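Local coordinates for CAG pathogenicity island protein 13 (Helicobacter pylori, PDB 2G3V) that is of unknown function but is encoded on the cag pathogenicity island, which specifies a type IV secretion system, at residues K87-L92 with L123-K128. Numbering follows the deposited sequence.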
ATOM      1  N   LYS A  87       4.196 -13.085  -8.000  1.00  5.74           N
ATOM      2  CA  LYS A  87       4.542 -11.950  -8.846  1.00  5.56           C
ATOM      3  C   LYS A  87       4.190 -10.604  -8.228  1.00  5.27           C
ATOM      4  O   LYS A  87       5.062  -9.745  -8.082  1.00  4.99           O
ATOM      5  CB  LYS A  87       3.843 -12.059 -10.207  1.00  6.21           C
ATOM      6  CG  LYS A  87       4.262 -10.975 -11.200  1.00  8.33           C
ATOM      7  CD  LYS A  87       3.563 -11.109 -12.545  1.00  8.06           C
ATOM      8  CE  LYS A  87       3.996  -9.982 -13.489  1.00  9.61           C
ATOM      9  NZ  LYS A  87       3.419 -10.093 -14.866  1.00 10.70           N
ATOM     10  N   VAL A  88       2.917 -10.410  -7.883  1.00  4.44           N
ATOM     11  CA  VAL A  88       2.484  -9.148  -7.298  1.00  2.53           C
ATOM     12  C   VAL A  88       3.244  -8.852  -6.024  1.00  1.51           C
ATOM     13  O   VAL A  88       3.623  -7.722  -5.773  1.00  1.05           O
ATOM     14  CB  VAL A  88       0.962  -9.136  -6.980  1.00  2.12           C
ATOM     15  CG1 VAL A  88       0.166  -9.167  -8.270  1.00  4.26           C
ATOM     16  CG2 VAL A  88       0.589 -10.305  -6.092  1.00  1.61           C
ATOM     17  N   TYR A  89       3.490  -9.882  -5.229  1.00  1.25           N
ATOM     18  CA  TYR A  89       4.181  -9.699  -3.966  1.00  2.63           C
ATOM     19  C   TYR A  89       5.621  -9.236  -4.141  1.00  3.18           C
ATOM     20  O   TYR A  89       6.175  -8.553  -3.279  1.00  3.73           O
ATOM     21  CB  TYR A  89       4.083 -10.982  -3.144  1.00  1.49           C
ATOM     22  CG  TYR A  89       2.705 -11.157  -2.543  1.00  2.70           C
ATOM     23  CD1 TYR A  89       2.200 -10.210  -1.649  1.00  1.73           C
ATOM     24  CD2 TYR A  89       1.902 -12.252  -2.871  1.00  1.05           C
ATOM     25  CE1 TYR A  89       0.942 -10.345  -1.092  1.00  1.05           C
ATOM     26  CE2 TYR A  89       0.626 -12.395  -2.321  1.00  3.82           C
ATOM     27  CZ  TYR A  89       0.158 -11.437  -1.429  1.00  2.41           C
ATOM     28  OH  TYR A  89      -1.082 -11.583  -0.857  1.00  3.78           O
ATOM     29  N   ARG A  90       6.229  -9.588  -5.266  1.00  3.57           N
ATOM     30  CA  ARG A  90       7.595  -9.158  -5.523  1.00  3.55           C
ATOM     31  C   ARG A  90       7.517  -7.662  -5.767  1.00  4.00           C
ATOM     32  O   ARG A  90       8.346  -6.892  -5.287  1.00  5.29           O
ATOM     33  CB  ARG A  90       8.160  -9.856  -6.758  1.00  1.45           C
ATOM     34  CG  ARG A  90       8.213 -11.364  -6.608  1.00  4.66           C
ATOM     35  CD  ARG A  90       9.257 -11.991  -7.514  1.00 11.26           C
ATOM     36  NE  ARG A  90       9.452 -13.416  -7.233  1.00 12.88           N
ATOM     37  CZ  ARG A  90       8.767 -14.388  -7.827  1.00 13.00           C
ATOM     38  NH1 ARG A  90       7.843 -14.087  -8.735  1.00  9.84           N
ATOM     39  NH2 ARG A  90       9.007 -15.658  -7.517  1.00 12.48           N
ATOM     40  N   LEU A  91       6.479  -7.268  -6.496  1.00  3.78           N
ATOM     41  CA  LEU A  91       6.234  -5.882  -6.860  1.00  3.10           C
ATOM     42  C   LEU A  91       5.668  -5.085  -5.676  1.00  2.80           C
ATOM     43  O   LEU A  91       5.838  -3.871  -5.601  1.00  6.04           O
ATOM     44  CB  LEU A  91       5.273  -5.842  -8.059  1.00  2.78           C
ATOM     45  CG  LEU A  91       5.200  -4.583  -8.931  1.00  6.42           C
ATOM     46  CD1 LEU A  91       6.522  -4.402  -9.684  1.00  5.21           C
ATOM     47  CD2 LEU A  91       4.048  -4.712  -9.910  1.00  6.02           C
ATOM     48  N   LEU A  92       4.989  -5.773  -4.761  1.00  2.56           N
ATOM     49  CA  LEU A  92       4.422  -5.141  -3.566  1.00  2.05           C
ATOM     50  C   LEU A  92       5.546  -4.847  -2.580  1.00  2.69           C
ATOM     51  O   LEU A  92       5.549  -3.798  -1.939  1.00  2.19           O
ATOM     52  CB  LEU A  92       3.389  -6.061  -2.896  1.00  2.93           C
ATOM     53  CG  LEU A  92       1.897  -5.827  -3.162  1.00  2.73           C
ATOM     54  CD1 LEU A  92       1.661  -5.472  -4.621  1.00  6.39           C
ATOM     55  CD2 LEU A  92       1.127  -7.068  -2.802  1.00  3.22           C
ATOM     56  N   LEU A 123      -3.393  -2.958   1.344  1.00  2.72           N
ATOM     57  CA  LEU A 123      -4.387  -3.724   2.105  1.00  4.21           C
ATOM     58  C   LEU A 123      -5.077  -4.915   1.408  1.00  4.75           C
ATOM     59  O   LEU A 123      -5.273  -5.959   2.020  1.00  3.92           O
ATOM     60  CB  LEU A 123      -5.444  -2.764   2.670  1.00  4.41           C
ATOM     61  CG  LEU A 123      -5.218  -2.193   4.083  1.00  2.83           C
ATOM     62  CD1 LEU A 123      -3.759  -2.188   4.432  1.00  3.56           C
ATOM     63  CD2 LEU A 123      -5.798  -0.777   4.173  1.00  2.17           C
ATOM     64  N   PRO A 124      -5.450  -4.776   0.125  1.00  4.42           N
ATOM     65  CA  PRO A 124      -6.116  -5.849  -0.644  1.00  3.92           C
ATOM     66  C   PRO A 124      -5.312  -7.151  -0.763  1.00  2.32           C
ATOM     67  O   PRO A 124      -5.854  -8.207  -1.086  1.00  1.05           O
ATOM     68  CB  PRO A 124      -6.333  -5.208  -2.015  1.00  1.05           C
ATOM     69  CG  PRO A 124      -6.499  -3.777  -1.684  1.00  4.08           C
ATOM     70  CD  PRO A 124      -5.408  -3.535  -0.666  1.00  5.84           C
ATOM     71  N   PHE A 125      -4.012  -7.059  -0.518  1.00  1.40           N
ATOM     72  CA  PHE A 125      -3.136  -8.217  -0.596  1.00  1.08           C
ATOM     73  C   PHE A 125      -2.546  -8.543   0.766  1.00  1.05           C
ATOM     74  O   PHE A 125      -1.690  -9.410   0.875  1.00  1.05           O
ATOM     75  CB  PHE A 125      -1.992  -7.956  -1.583  1.00  1.26           C
ATOM     76  CG  PHE A 125      -2.429  -7.861  -3.019  1.00  1.05           C
ATOM     77  CD1 PHE A 125      -2.849  -8.996  -3.714  1.00  1.05           C
ATOM     78  CD2 PHE A 125      -2.439  -6.630  -3.672  1.00  1.68           C
ATOM     79  CE1 PHE A 125      -3.282  -8.907  -5.045  1.00  2.72           C
ATOM     80  CE2 PHE A 125      -2.867  -6.520  -5.005  1.00  3.66           C
ATOM     81  CZ  PHE A 125      -3.293  -7.661  -5.696  1.00  2.41           C
ATOM     82  N   PHE A 126      -3.007  -7.862   1.810  1.00  1.05           N
ATOM     83  CA  PHE A 126      -2.461  -8.112   3.138  1.00  2.13           C
ATOM     84  C   PHE A 126      -3.514  -8.486   4.186  1.00  1.63           C
ATOM     85  O   PHE A 126      -3.315  -9.380   5.011  1.00  1.05           O
ATOM     86  CB  PHE A 126      -1.663  -6.887   3.604  1.00  1.05           C
ATOM     87  CG  PHE A 126      -1.199  -6.985   5.019  1.00  1.65           C
ATOM     88  CD1 PHE A 126      -0.148  -7.836   5.358  1.00  1.05           C
ATOM     89  CD2 PHE A 126      -1.843  -6.260   6.034  1.00  1.05           C
ATOM     90  CE1 PHE A 126       0.254  -7.970   6.667  1.00  1.05           C
ATOM     91  CE2 PHE A 126      -1.447  -6.392   7.350  1.00  1.05           C
ATOM     92  CZ  PHE A 126      -0.398  -7.246   7.670  1.00  1.87           C
ATOM     93  N   SER A 127      -4.635  -7.786   4.147  1.00  2.92           N
ATOM     94  CA  SER A 127      -5.723  -8.029   5.080  1.00  3.23           C
ATOM     95  C   SER A 127      -6.482  -9.321   4.809  1.00  2.77           C
ATOM     96  O   SER A 127      -6.930  -9.571   3.680  1.00  1.05           O
ATOM     97  CB  SER A 127      -6.698  -6.860   5.048  1.00  2.39           C
ATOM     98  OG  SER A 127      -8.011  -7.326   5.261  1.00  3.58           O
ATOM     99  N   LYS A 128      -6.630 -10.132   5.856  1.00  2.72           N
ATOM    100  CA  LYS A 128      -7.350 -11.399   5.743  1.00  2.80           C
ATOM    101  C   LYS A 128      -8.824 -11.188   5.413  1.00  2.47           C
ATOM    102  O   LYS A 128      -9.384 -11.902   4.597  1.00  2.98           O
ATOM    103  CB  LYS A 128      -7.248 -12.203   7.036  1.00  1.05           C
ATOM    104  CG  LYS A 128      -7.981 -13.543   6.949  1.00  1.77           C
ATOM    105  CD  LYS A 128      -7.821 -14.335   8.229  1.00  2.85           C
ATOM    106  CE  LYS A 128      -6.354 -14.615   8.531  1.00  2.11           C
ATOM    107  NZ  LYS A 128      -6.237 -15.201   9.884  1.00  7.37           N
TER
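V88 CG2 lies over one face of the F125 ring, 4.2 Å from F125 CE1, while the hydroxyl of Y89 stands at that ring's edge. The same methyl covers one face of the Y89 ring, displaced toward the rim, and the carbonyl oxygen of F125 sits at the edge of the Y89 ring, near its plane. In this all-helical fold the contact joins the long helix 82-105 to a short 3-10 turn, 123-125, in the connection leading to helix 128-133. Y89 and L92 follow V88 by one and four positions, so the three side chains share one side of the helix, where together they receive the single side chain of F125. Valine suits its place because one compact methyl can serve both rings. L92 reaches in with CD2, which lies 3.5 Å from F125 CB and 3.6 Å from F125 CG; the two side chains cross at about a right angle, and the methyl approaches the ring obliquely. Beyond the two segments the F125 side chain touches Q142 and I143 of helix 136-149, and its ring meets Y146 edge-to-face, while L92 also packs on F52 of helix 35-57. A tyrosine is apt at position 89 because its ring is apolar enough for burial, yet long enough to carry a donor across to the turn. Its CG lies anti to the carbonyl carbon (chi1 -75°), which lets the far rim of the ring and its hydroxyl reach F125; Y89 CE1 comes within 3.8 Å of F125 CB. The phenol then satisfies a main-chain acceptor at this buried junction: Y89 OH donates to F125 O over 2.8 Å, meeting the carbonyl at a C=O...O angle of 130° and tilted 16° from its plane.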